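Local structure of histone-lysine N-methyltransferase, H3 lysine-9 specific SUVH4 (Arabidopsis thaliana, 4QEO) at residues L51-D59 with D89-Y99; V126-H134 with Q146-L155. The protein methylates histone H3 on a lysine whose methylation marks transcriptional repression, and binds methylated DNA through its SRA domain. All blocks are in the same frame, centred on the assembly; numbering follows the deposited sequence.

Contact 1 (L51-D59 with D89-Y99). With nucleotides of chain C.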
loop_
_atom_site.group_PDB
_atom_site.type_symbol
_atom_site.label_atom_id
_atom_site.label_comp_id
_atom_site.label_asym_id
_atom_site.label_seq_id
_atom_site.Cartn_x
_atom_site.Cartn_y
_atom_site.Cartn_z
ATOM N N LEU A 51 -5.409 -16.052 -3.910
ATOM C CA LEU A 51 -6.812 -15.783 -3.572
ATOM C C LEU A 51 -7.834 -16.371 -4.571
ATOM O O LEU A 51 -8.858 -16.944 -4.174
ATOM C CB LEU A 51 -7.050 -14.276 -3.417
ATOM C CG LEU A 51 -8.471 -13.906 -2.994
ATOM C CD1 LEU A 51 -8.798 -14.564 -1.634
ATOM C CD2 LEU A 51 -8.620 -12.396 -2.929
ATOM N N TYR A 52 -7.573 -16.197 -5.858
ATOM C CA TYR A 52 -8.456 -16.748 -6.884
ATOM C C TYR A 52 -7.635 -17.674 -7.746
ATOM O O TYR A 52 -7.130 -17.249 -8.788
ATOM C CB TYR A 52 -9.058 -15.628 -7.748
ATOM C CG TYR A 52 -9.966 -14.715 -6.960
ATOM C CD1 TYR A 52 -11.202 -15.163 -6.510
ATOM C CD2 TYR A 52 -9.573 -13.420 -6.629
ATOM C CE1 TYR A 52 -12.037 -14.342 -5.773
ATOM C CE2 TYR A 52 -10.399 -12.592 -5.900
ATOM C CZ TYR A 52 -11.629 -13.062 -5.469
ATOM O OH TYR A 52 -12.455 -12.237 -4.744
ATOM N N PRO A 53 -7.494 -18.939 -7.315
ATOM C CA PRO A 53 -6.591 -19.918 -7.937
ATOM C C PRO A 53 -7.115 -20.488 -9.250
ATOM O O PRO A 53 -6.351 -21.155 -9.964
ATOM C CB PRO A 53 -6.518 -21.028 -6.887
ATOM C CG PRO A 53 -7.848 -20.990 -6.234
ATOM C CD PRO A 53 -8.255 -19.532 -6.197
ATOM N N ARG A 54 -8.385 -20.236 -9.563
ATOM C CA ARG A 54 -8.953 -20.641 -10.852
ATOM C C ARG A 54 -9.360 -19.404 -11.641
ATOM O O ARG A 54 -9.682 -18.358 -11.065
ATOM C CB ARG A 54 -10.177 -21.546 -10.663
ATOM C CG ARG A 54 -9.910 -22.861 -9.916
ATOM C CD ARG A 54 -9.199 -23.883 -10.799
ATOM N NE ARG A 54 -10.049 -24.361 -11.890
ATOM C CZ ARG A 54 -9.595 -25.022 -12.950
ATOM N NH1 ARG A 54 -8.298 -25.279 -13.062
ATOM N NH2 ARG A 54 -10.431 -25.424 -13.901
ATOM N N LYS A 55 -9.370 -19.531 -12.958
ATOM C CA LYS A 55 -9.722 -18.403 -13.803
ATOM C C LYS A 55 -11.188 -18.002 -13.696
ATOM O O LYS A 55 -12.055 -18.824 -13.403
ATOM C CB LYS A 55 -9.275 -18.656 -15.236
ATOM C CG LYS A 55 -7.768 -18.693 -15.281
ATOM C CD LYS A 55 -7.234 -18.659 -16.656
ATOM C CE LYS A 55 -5.771 -18.305 -16.613
ATOM N NZ LYS A 55 -5.018 -19.335 -15.895
ATOM N N ILE A 56 -11.430 -16.710 -13.883
ATOM C CA ILE A 56 -12.748 -16.122 -13.710
ATOM C C ILE A 56 -13.007 -15.168 -14.878
ATOM O O ILE A 56 -12.153 -14.343 -15.222
ATOM C CB ILE A 56 -12.842 -15.352 -12.364
ATOM C CG1 ILE A 56 -12.685 -16.317 -11.179
ATOM C CG2 ILE A 56 -14.150 -14.580 -12.264
ATOM C CD1 ILE A 56 -12.516 -15.614 -9.829
ATOM N N ILE A 57 -14.171 -15.311 -15.500
ATOM C CA ILE A 57 -14.632 -14.344 -16.494
ATOM C C ILE A 57 -15.340 -13.197 -15.801
ATOM O O ILE A 57 -16.214 -13.429 -14.978
ATOM C CB ILE A 57 -15.659 -14.991 -17.442
ATOM C CG1 ILE A 57 -14.957 -15.985 -18.362
ATOM C CG2 ILE A 57 -16.390 -13.919 -18.264
ATOM C CD1 ILE A 57 -15.921 -16.944 -19.071
ATOM N N GLY A 58 -14.981 -11.966 -16.120
ATOM C CA GLY A 58 -15.662 -10.829 -15.523
ATOM C C GLY A 58 -14.907 -10.237 -14.346
ATOM O O GLY A 58 -13.691 -10.363 -14.258
ATOM N N ASP A 59 -15.623 -9.591 -13.427
ATOM C CA ASP A 59 -14.961 -8.921 -12.308
ATOM C C ASP A 59 -14.623 -9.912 -11.211
ATOM O O ASP A 59 -15.344 -10.890 -11.032
ATOM C CB ASP A 59 -15.854 -7.815 -11.740
ATOM C CG ASP A 59 -15.732 -6.521 -12.509
ATOM O OD1 ASP A 59 -14.590 -6.062 -12.709
ATOM O OD2 ASP A 59 -16.765 -5.967 -12.930
ATOM N N ASP A 89 -4.002 -13.520 -20.568
ATOM C CA ASP A 89 -4.322 -14.632 -19.687
ATOM C C ASP A 89 -5.643 -15.266 -20.131
ATOM O O ASP A 89 -6.639 -14.564 -20.356
ATOM C CB ASP A 89 -4.431 -14.120 -18.242
ATOM C CG ASP A 89 -4.101 -15.200 -17.236
ATOM O OD1 ASP A 89 -3.334 -16.122 -17.605
ATOM O OD2 ASP A 89 -4.593 -15.125 -16.094
ATOM N N TYR A 90 -5.649 -16.585 -20.290
ATOM C CA TYR A 90 -6.845 -17.261 -20.798
ATOM C C TYR A 90 -7.107 -18.624 -20.183
ATOM O O TYR A 90 -6.208 -19.262 -19.642
ATOM C CB TYR A 90 -6.784 -17.384 -22.318
ATOM C CG TYR A 90 -5.643 -18.227 -22.875
ATOM C CD1 TYR A 90 -5.818 -19.579 -23.110
ATOM C CD2 TYR A 90 -4.405 -17.660 -23.184
ATOM C CE1 TYR A 90 -4.812 -20.353 -23.641
ATOM C CE2 TYR A 90 -3.372 -18.434 -23.719
ATOM C CZ TYR A 90 -3.596 -19.781 -23.944
ATOM O OH TYR A 90 -2.620 -20.578 -24.474
ATOM N N MET A 91 -8.363 -19.043 -20.236
ATOM C CA MET A 91 -8.757 -20.384 -19.840
ATOM C C MET A 91 -8.334 -21.306 -20.947
ATOM O O MET A 91 -8.750 -21.124 -22.098
ATOM C CB MET A 91 -10.280 -20.479 -19.674
ATOM C CG MET A 91 -10.839 -19.709 -18.487
ATOM S SD MET A 91 -12.643 -19.785 -18.552
ATOM C CE MET A 91 -12.992 -19.156 -16.922
ATOM N N SER A 92 -7.508 -22.288 -20.595
ATOM C CA SER A 92 -7.052 -23.310 -21.532
ATOM C C SER A 92 -8.129 -24.374 -21.699
ATOM O O SER A 92 -9.196 -24.285 -21.085
ATOM C CB SER A 92 -5.794 -23.976 -20.983
ATOM O OG SER A 92 -6.121 -24.766 -19.844
ATOM N N MET A 93 -7.835 -25.402 -22.496
ATOM C CA MET A 93 -8.789 -26.495 -22.730
ATOM C C MET A 93 -9.160 -27.257 -21.452
ATOM O O MET A 93 -10.126 -28.008 -21.447
ATOM C CB MET A 93 -8.261 -27.495 -23.774
ATOM C CG MET A 93 -7.839 -26.884 -25.094
ATOM S SD MET A 93 -9.138 -25.894 -25.861
ATOM C CE MET A 93 -10.413 -27.123 -26.169
ATOM N N GLU A 94 -8.407 -27.069 -20.374
ATOM C CA GLU A 94 -8.739 -27.724 -19.108
ATOM C C GLU A 94 -10.116 -27.273 -18.595
ATOM O O GLU A 94 -10.788 -27.978 -17.836
ATOM C CB GLU A 94 -7.663 -27.435 -18.062
ATOM C CG GLU A 94 -7.850 -28.179 -16.753
ATOM C CD GLU A 94 -7.540 -27.316 -15.548
ATOM O OE1 GLU A 94 -6.364 -26.934 -15.369
ATOM O OE2 GLU A 94 -8.482 -27.010 -14.787
ATOM N N TYR A 95 -10.537 -26.094 -19.037
ATOM C CA TYR A 95 -11.788 -25.504 -18.584
ATOM C C TYR A 95 -12.956 -25.895 -19.466
ATOM O O TYR A 95 -14.087 -25.445 -19.273
ATOM C CB TYR A 95 -11.652 -23.990 -18.570
ATOM C CG TYR A 95 -10.826 -23.467 -17.426
ATOM C CD1 TYR A 95 -9.437 -23.416 -17.501
ATOM C CD2 TYR A 95 -11.438 -23.023 -16.264
ATOM C CE1 TYR A 95 -8.687 -22.925 -16.432
ATOM C CE2 TYR A 95 -10.713 -22.542 -15.221
ATOM C CZ TYR A 95 -9.341 -22.485 -15.302
ATOM O OH TYR A 95 -8.628 -22.001 -14.228
ATOM N N GLU A 96 -12.674 -26.743 -20.436
ATOM C CA GLU A 96 -13.632 -27.047 -21.491
ATOM C C GLU A 96 -14.946 -27.618 -20.969
ATOM O O GLU A 96 -16.031 -27.193 -21.385
ATOM C CB GLU A 96 -12.960 -27.963 -22.510
ATOM C CG GLU A 96 -13.720 -29.166 -22.960
ATOM C CD GLU A 96 -12.900 -29.959 -23.959
ATOM O OE1 GLU A 96 -11.851 -30.506 -23.549
ATOM O OE2 GLU A 96 -13.285 -30.001 -25.150
ATOM N N LYS A 97 -14.843 -28.547 -20.025
ATOM C CA LYS A 97 -16.010 -29.219 -19.473
ATOM C C LYS A 97 -16.831 -28.285 -18.593
ATOM O O LYS A 97 -18.055 -28.356 -18.572
ATOM C CB LYS A 97 -15.574 -30.454 -18.678
ATOM C CG LYS A 97 -15.367 -31.703 -19.525
ATOM C CD LYS A 97 -16.702 -32.249 -20.010
ATOM C CE LYS A 97 -16.600 -33.716 -20.417
ATOM N NZ LYS A 97 -17.942 -34.340 -20.622
ATOM N N GLU A 98 -16.147 -27.402 -17.873
ATOM C CA GLU A 98 -16.806 -26.416 -17.031
ATOM C C GLU A 98 -17.599 -25.372 -17.816
ATOM O O GLU A 98 -18.629 -24.887 -17.347
ATOM C CB GLU A 98 -15.773 -25.697 -16.166
ATOM C CG GLU A 98 -15.548 -26.313 -14.824
ATOM C CD GLU A 98 -14.316 -25.728 -14.146
ATOM O OE1 GLU A 98 -13.189 -26.084 -14.554
ATOM O OE2 GLU A 98 -14.469 -24.909 -13.218
ATOM N N TYR A 99 -17.106 -25.005 -18.991
ATOM C CA TYR A 99 -17.764 -23.995 -19.813
ATOM C C TYR A 99 -18.172 -24.624 -21.135
ATOM O O TYR A 99 -17.763 -24.168 -22.203
ATOM C CB TYR A 99 -16.846 -22.772 -20.005
ATOM C CG TYR A 99 -16.548 -22.074 -18.696
ATOM C CD1 TYR A 99 -17.253 -20.940 -18.310
ATOM C CD2 TYR A 99 -15.597 -22.577 -17.820
ATOM C CE1 TYR A 99 -17.004 -20.316 -17.088
ATOM C CE2 TYR A 99 -15.345 -21.961 -16.593
ATOM C CZ TYR A 99 -16.053 -20.834 -16.232
ATOM O OH TYR A 99 -15.800 -20.223 -15.016
ATOM P P DA C 11 -2.105 -22.154 -18.638
ATOM O OP1 DA C 11 -1.064 -21.167 -18.562
ATOM O OP2 DA C 11 -3.397 -21.916 -18.051
ATOM O "O5'" DA C 11 -2.173 -22.637 -20.144
ATOM C "C5'" DA C 11 -1.356 -22.044 -21.138
ATOM C "C4'" DA C 11 -1.103 -23.015 -22.267
ATOM O "O4'" DA C 11 0.078 -23.777 -21.979
ATOM C "C3'" DA C 11 -2.214 -24.030 -22.512
ATOM O "O3'" DA C 11 -2.392 -24.171 -23.915
ATOM C "C2'" DA C 11 -1.668 -25.306 -21.907
ATOM C "C1'" DA C 11 -0.182 -25.151 -22.130
ATOM N N9 DA C 11 0.673 -25.866 -21.192
ATOM C C8 DA C 11 0.324 -26.448 -20.002
ATOM N N7 DA C 11 1.327 -27.007 -19.375
ATOM C C5 DA C 11 2.409 -26.783 -20.212
ATOM C C6 DA C 11 3.763 -27.132 -20.117
ATOM N N6 DA C 11 4.282 -27.807 -19.095
ATOM N N1 DA C 11 4.576 -26.770 -21.126
ATOM C C2 DA C 11 4.057 -26.096 -22.153
ATOM N N3 DA C 11 2.802 -25.711 -22.359
ATOM C C4 DA C 11 2.020 -26.086 -21.335
ATOM P P DC C 12 -3.683 -24.800 -24.496
ATOM O OP1 DC C 12 -4.287 -23.712 -25.193
ATOM O OP2 DC C 12 -4.457 -25.632 -23.607
ATOM O "O5'" DC C 12 -2.968 -25.743 -25.535
ATOM C "C5'" DC C 12 -1.801 -25.281 -26.189
ATOM C "C4'" DC C 12 -0.886 -26.459 -26.398
ATOM O "O4'" DC C 12 -0.260 -26.819 -25.148
ATOM C "C3'" DC C 12 -1.611 -27.720 -26.882
ATOM O "O3'" DC C 12 -0.906 -28.222 -28.012
ATOM C "C2'" DC C 12 -1.446 -28.690 -25.730
ATOM C "C1'" DC C 12 -0.135 -28.210 -25.167
ATOM N N1 DC C 12 0.196 -28.675 -23.820
ATOM C C2 DC C 12 1.528 -28.941 -23.514
ATOM O O2 DC C 12 2.395 -28.706 -24.362
ATOM N N3 DC C 12 1.841 -29.430 -22.298
ATOM C C4 DC C 12 0.877 -29.678 -21.414
ATOM N N4 DC C 12 1.233 -30.151 -20.222
ATOM C C5 DC C 12 -0.492 -29.426 -21.704
ATOM C C6 DC C 12 -0.787 -28.956 -22.918
HETATM O O HOH W 1 -5.944 -21.888 -17.991
HETATM O O HOH W 2 -2.631 -18.876 -16.690
HETATM O O HOH W 3 -16.209 -17.377 -14.542
#

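Contact 2 (V126-H134 with Q146-L155). With nucleotides of chain B.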
loop_
_atom_site.group_PDB
_atom_site.type_symbol
_atom_site.label_atom_id
_atom_site.label_comp_id
_atom_site.label_asym_id
_atom_site.label_seq_id
_atom_site.Cartn_x
_atom_site.Cartn_y
_atom_site.Cartn_z
ATOM N N VAL A 126 -9.745 0.430 -27.831
ATOM C CA VAL A 126 -8.358 -0.009 -27.900
ATOM C C VAL A 126 -8.177 -0.931 -29.108
ATOM O O VAL A 126 -9.076 -1.693 -29.438
ATOM C CB VAL A 126 -7.983 -0.781 -26.604
ATOM C CG1 VAL A 126 -6.643 -1.473 -26.735
ATOM C CG2 VAL A 126 -7.951 0.186 -25.408
ATOM N N THR A 127 -7.027 -0.836 -29.774
ATOM C CA THR A 127 -6.649 -1.834 -30.760
ATOM C C THR A 127 -5.458 -2.582 -30.177
ATOM O O THR A 127 -4.358 -2.045 -30.100
ATOM C CB THR A 127 -6.294 -1.191 -32.115
ATOM O OG1 THR A 127 -7.397 -0.392 -32.547
ATOM C CG2 THR A 127 -6.043 -2.282 -33.188
ATOM N N TYR A 128 -5.703 -3.803 -29.719
ATOM C CA TYR A 128 -4.709 -4.578 -28.970
ATOM C C TYR A 128 -4.099 -5.637 -29.883
ATOM O O TYR A 128 -4.822 -6.432 -30.503
ATOM C CB TYR A 128 -5.404 -5.259 -27.792
ATOM C CG TYR A 128 -4.470 -5.918 -26.803
ATOM C CD1 TYR A 128 -3.708 -5.162 -25.928
ATOM C CD2 TYR A 128 -4.371 -7.300 -26.733
ATOM C CE1 TYR A 128 -2.862 -5.789 -24.988
ATOM C CE2 TYR A 128 -3.553 -7.920 -25.815
ATOM C CZ TYR A 128 -2.799 -7.164 -24.946
ATOM O OH TYR A 128 -1.988 -7.801 -24.036
ATOM N N THR A 129 -2.773 -5.634 -29.993
ATOM C CA THR A 129 -2.116 -6.619 -30.823
ATOM C C THR A 129 -2.144 -7.977 -30.145
ATOM O O THR A 129 -1.972 -8.068 -28.930
ATOM C CB THR A 129 -0.671 -6.227 -31.104
ATOM O OG1 THR A 129 -0.621 -4.836 -31.425
ATOM C CG2 THR A 129 -0.089 -7.050 -32.280
ATOM N N GLY A 130 -2.331 -9.036 -30.933
ATOM C CA GLY A 130 -2.180 -10.378 -30.402
ATOM C C GLY A 130 -0.761 -10.647 -29.908
ATOM O O GLY A 130 0.149 -9.845 -30.115
ATOM N N GLN A 131 -0.570 -11.783 -29.251
ATOM C CA GLN A 131 0.758 -12.195 -28.795
ATOM C C GLN A 131 1.513 -12.891 -29.941
ATOM O O GLN A 131 0.909 -13.411 -30.902
ATOM C CB GLN A 131 0.631 -13.159 -27.603
ATOM C CG GLN A 131 -0.058 -14.489 -27.962
ATOM C CD GLN A 131 -0.089 -15.503 -26.813
ATOM O OE1 GLN A 131 -1.070 -15.581 -26.078
ATOM N NE2 GLN A 131 0.980 -16.298 -26.672
ATOM N N GLY A 132 2.835 -12.866 -29.870
ATOM C CA GLY A 132 3.638 -13.709 -30.734
ATOM C C GLY A 132 4.540 -12.912 -31.637
ATOM O O GLY A 132 4.231 -11.768 -31.975
ATOM N N GLY A 133 5.677 -13.511 -31.982
ATOM C CA GLY A 133 6.576 -12.969 -32.983
ATOM C C GLY A 133 7.142 -11.632 -32.577
ATOM O O GLY A 133 7.518 -10.803 -33.413
ATOM N N HIS A 134 7.176 -11.425 -31.273
ATOM C CA HIS A 134 7.555 -10.153 -30.674
ATOM C C HIS A 134 8.902 -10.282 -29.963
ATOM O O HIS A 134 9.119 -11.205 -29.191
ATOM C CB HIS A 134 6.494 -9.745 -29.650
ATOM C CG HIS A 134 6.841 -8.521 -28.858
ATOM N ND1 HIS A 134 7.326 -8.577 -27.566
ATOM C CD2 HIS A 134 6.758 -7.205 -29.170
ATOM C CE1 HIS A 134 7.516 -7.349 -27.113
ATOM N NE2 HIS A 134 7.185 -6.497 -28.072
ATOM N N GLN A 146 2.556 -13.598 -36.740
ATOM C CA GLN A 146 1.717 -14.156 -35.693
ATOM C C GLN A 146 0.808 -15.280 -36.208
ATOM O O GLN A 146 0.558 -15.392 -37.392
ATOM C CB GLN A 146 0.871 -13.049 -35.027
ATOM C CG GLN A 146 1.742 -12.050 -34.235
ATOM C CD GLN A 146 0.930 -11.096 -33.376
ATOM O OE1 GLN A 146 -0.263 -10.881 -33.600
ATOM N NE2 GLN A 146 1.573 -10.542 -32.364
ATOM N N LEU A 147 0.292 -16.087 -35.289
ATOM C CA LEU A 147 -0.631 -17.157 -35.623
ATOM C C LEU A 147 -1.877 -17.073 -34.756
ATOM O O LEU A 147 -1.831 -16.627 -33.608
ATOM C CB LEU A 147 0.038 -18.498 -35.359
ATOM C CG LEU A 147 1.194 -18.834 -36.294
ATOM C CD1 LEU A 147 2.055 -19.905 -35.656
ATOM C CD2 LEU A 147 0.612 -19.307 -37.592
ATOM N N LEU A 148 -2.983 -17.557 -35.299
ATOM C CA LEU A 148 -4.253 -17.544 -34.586
ATOM C C LEU A 148 -4.305 -18.739 -33.628
ATOM O O LEU A 148 -5.003 -19.724 -33.867
ATOM C CB LEU A 148 -5.396 -17.592 -35.592
ATOM C CG LEU A 148 -6.820 -17.343 -35.083
ATOM C CD1 LEU A 148 -6.895 -16.046 -34.223
ATOM C CD2 LEU A 148 -7.794 -17.317 -36.290
ATOM N N GLU A 149 -3.551 -18.638 -32.552
ATOM C CA GLU A 149 -3.470 -19.648 -31.516
ATOM C C GLU A 149 -3.191 -19.042 -30.138
ATOM O O GLU A 149 -2.873 -17.904 -30.023
ATOM C CB GLU A 149 -2.425 -20.721 -31.856
ATOM C CG GLU A 149 -1.148 -20.136 -32.360
ATOM C CD GLU A 149 -0.057 -21.153 -32.573
ATOM O OE1 GLU A 149 -0.318 -22.221 -33.114
ATOM O OE2 GLU A 149 1.064 -20.845 -32.195
ATOM N N ARG A 150 -3.367 -19.841 -29.118
ATOM C CA ARG A 150 -3.127 -19.419 -27.776
ATOM C C ARG A 150 -4.016 -18.221 -27.463
ATOM O O ARG A 150 -5.176 -18.264 -27.695
ATOM C CB ARG A 150 -1.659 -19.077 -27.604
ATOM C CG ARG A 150 -0.739 -20.262 -27.736
ATOM C CD ARG A 150 0.679 -19.790 -27.594
ATOM N NE ARG A 150 1.596 -20.646 -28.278
ATOM C CZ ARG A 150 2.142 -21.706 -27.729
ATOM N NH1 ARG A 150 1.847 -22.013 -26.482
ATOM N NH2 ARG A 150 2.976 -22.449 -28.428
ATOM N N GLY A 151 -3.419 -17.157 -26.970
ATOM C CA GLY A 151 -4.146 -15.969 -26.581
ATOM C C GLY A 151 -4.924 -15.325 -27.715
ATOM O O GLY A 151 -5.927 -14.745 -27.490
ATOM N N ASN A 152 -4.378 -15.384 -28.906
ATOM C CA ASN A 152 -5.036 -14.913 -30.082
ATOM C C ASN A 152 -6.312 -15.690 -30.407
ATOM O O ASN A 152 -7.315 -15.102 -30.646
ATOM C CB ASN A 152 -4.064 -14.907 -31.247
ATOM C CG ASN A 152 -2.805 -14.094 -30.973
ATOM O OD1 ASN A 152 -2.750 -13.300 -30.081
ATOM N ND2 ASN A 152 -1.804 -14.317 -31.763
ATOM N N LEU A 153 -6.261 -17.008 -30.324
ATOM C CA LEU A 153 -7.437 -17.857 -30.459
ATOM C C LEU A 153 -8.441 -17.569 -29.317
ATOM O O LEU A 153 -9.660 -17.503 -29.537
ATOM C CB LEU A 153 -7.014 -19.336 -30.486
ATOM C CG LEU A 153 -8.151 -20.358 -30.579
ATOM C CD1 LEU A 153 -8.992 -20.162 -31.872
ATOM C CD2 LEU A 153 -7.588 -21.784 -30.474
ATOM N N ALA A 154 -7.912 -17.364 -28.111
ATOM C CA ALA A 154 -8.732 -17.107 -26.927
ATOM C C ALA A 154 -9.537 -15.810 -27.060
ATOM O O ALA A 154 -10.757 -15.766 -26.762
ATOM C CB ALA A 154 -7.836 -17.080 -25.652
ATOM N N LEU A 155 -8.861 -14.754 -27.512
ATOM C CA LEU A 155 -9.535 -13.467 -27.786
ATOM C C LEU A 155 -10.538 -13.604 -28.925
ATOM O O LEU A 155 -11.618 -12.991 -28.905
ATOM C CB LEU A 155 -8.510 -12.383 -28.118
ATOM C CG LEU A 155 -7.686 -11.883 -26.908
ATOM C CD1 LEU A 155 -6.535 -11.000 -27.385
ATOM C CD2 LEU A 155 -8.602 -11.113 -25.967
ATOM N N1 5CM B 7 2.077 -6.594 -24.145
ATOM C C2 5CM B 7 1.635 -5.382 -24.691
ATOM N N3 5CM B 7 0.781 -5.332 -25.714
ATOM C C4 5CM B 7 0.316 -6.426 -26.256
ATOM C C5 5CM B 7 0.766 -7.701 -25.706
ATOM C C5A 5CM B 7 0.266 -8.957 -26.311
ATOM C C6 5CM B 7 1.659 -7.718 -24.668
ATOM O O2 5CM B 7 1.994 -4.337 -24.235
ATOM N N4 5CM B 7 -0.518 -6.410 -27.257
ATOM C "C1'" 5CM B 7 3.067 -6.580 -23.093
ATOM C "C2'" 5CM B 7 2.924 -7.451 -21.858
ATOM C "C3'" 5CM B 7 4.372 -7.632 -21.471
ATOM C "C4'" 5CM B 7 5.031 -7.827 -22.822
ATOM O "O4'" 5CM B 7 4.258 -7.042 -23.697
ATOM O "O3'" 5CM B 7 4.916 -6.450 -20.909
ATOM C "C5'" 5CM B 7 5.182 -9.277 -23.294
ATOM O "O5'" 5CM B 7 4.012 -10.052 -23.331
ATOM P P 5CM B 7 3.804 -11.243 -24.314
ATOM O OP1 5CM B 7 2.420 -11.577 -24.292
ATOM O OP2 5CM B 7 4.468 -10.978 -25.539
ATOM P P DT B 6 4.698 -16.075 -27.731
ATOM O OP1 DT B 6 3.351 -15.956 -28.168
ATOM O OP2 DT B 6 5.737 -15.685 -28.604
ATOM O "O5'" DT B 6 4.941 -15.307 -26.377
ATOM C "C5'" DT B 6 3.959 -15.322 -25.358
ATOM C "C4'" DT B 6 4.549 -14.775 -24.085
ATOM O "O4'" DT B 6 5.549 -15.687 -23.601
ATOM C "C3'" DT B 6 5.247 -13.423 -24.244
ATOM O "O3'" DT B 6 4.543 -12.385 -23.570
ATOM C "C2'" DT B 6 6.631 -13.655 -23.672
ATOM C "C1'" DT B 6 6.467 -14.926 -22.875
ATOM N N1 DT B 6 7.706 -15.704 -22.714
ATOM C C2 DT B 6 7.904 -16.378 -21.537
ATOM O O2 DT B 6 7.082 -16.414 -20.648
ATOM N N3 DT B 6 9.100 -17.041 -21.452
ATOM C C4 DT B 6 10.102 -17.074 -22.399
ATOM O O4 DT B 6 11.123 -17.698 -22.176
ATOM C C5 DT B 6 9.833 -16.333 -23.604
ATOM C C7 DT B 6 10.861 -16.312 -24.689
ATOM C C6 DT B 6 8.661 -15.695 -23.702
HETATM O O HOH W 4 1.206 -15.847 -32.573
#

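Contact 1 (L51-D59 with D89-Y99)
The ring of Y95 is sandwiched: on one face lies the guanidinium of R54, planes 13° apart and centres 4.0 Å apart, a cation-pi stack, and on the opposite face sits CG of M91. The edge of the guanidinium, nearly in its plane, meets two carboxylates. R54 forms a salt bridge with OE2 of E94, modelled shorter than normal and so of doubtful exact length, and its NH2 bonds OE1 of E98 at 2.9 Å on the syn lone pair. Bends at chi2 and chi3 lay the guanidinium over the ring. The phenol oxygen, Y95 OH, takes an almost straight bond from the backbone N of K55 (2.9 Å, 176°). Beyond that bond K55 runs past the Y90 carbonyl, its CE 3.4 Å from OD1 of D89, whose OD2 is held by the backbone N of N82. Further along, I57 CG1 packs on the methyl CE of M91 at 4.0 Å. Water 2 accepts from K55 NZ at 2.6 Å and lies within bonding distance of D89 OD1. Water 1 links the Y90 carbonyl to the phosphate of DA11 of chain C. Two carboxylates on one guanidinium probably leave that end net negative, while K55 is likely to stay protonated, facing the DNA backbone largely through water.

Contact 2 (V126-H134 with Q146-L155)
The loop that follows strand 125-129 of the SRA domain meets the start of helix 151-161 here, beside the 5-methylcytosine 5CM7 of chain B. N152, in the helix's first turn, grips the backbone of Q131 at two points: OD1 accepts from Q131 N (2.8 Å) in its carbonyl plane, on a lone pair, and ND2 donates to Q131 O at 3.0 Å. The second hydrogen of ND2 goes to L147 O, which fixes the rotation of the amide. Replacing N152 by alanine would probably leave Q131 N without its acceptor, and Q131 O and L147 O without the amide that bridges them, weakening the tie between loop and helix. Q146 adds a second grip: its NE2 bonds G132 O nearly in its own amide plane (3.0 Å, 161°) and also reaches G130 O at 2.8 Å, coming from above that carbonyl's plane. Q146 OE1 is taken by the backbone N of Y205.

The SRA fold recognises a methylated base flipped out of the DNA duplex, and the strand end here borders that base: T129 O accepts from N4 of 5CM7 of chain B at 2.8 Å, while the same N4 lies over one face of the Y128 ring. The hydroxyl of Y128 is bonded to V111 O. With CG set between its backbone N and carbonyl carbon (chi1 64°) and the chain extended beyond, Q131 sends NE2 to OP1 of DT6 of chain B (2.8 Å, 170°), and its OE1 takes a weak bond from G151 N. G130 CA lies so close to N152 OD1 that a CB would clash with it.

From the N terminus, the chain leaves helix 36-46 through the loop 51-59, and contact 1 closes when it returns along strand 88-91 into 92-99. Only then does the chain reach strand 125-129, and contact 2 closes a shorter loop on to helix 151-161. The two are therefore in series, neither nesting nor crossing, with centres about 18 Å apart. Both reach the same mixed sheet of the SRA domain, and they touch through Y90, whose side chain packs on R150, G151 and A154 at the helix start. Contact 1 fastens the loop 51-59 beside strand 88-91, facing chain C; contact 2 joins the loop after strand 125-129 to helix 151-161, facing chain B.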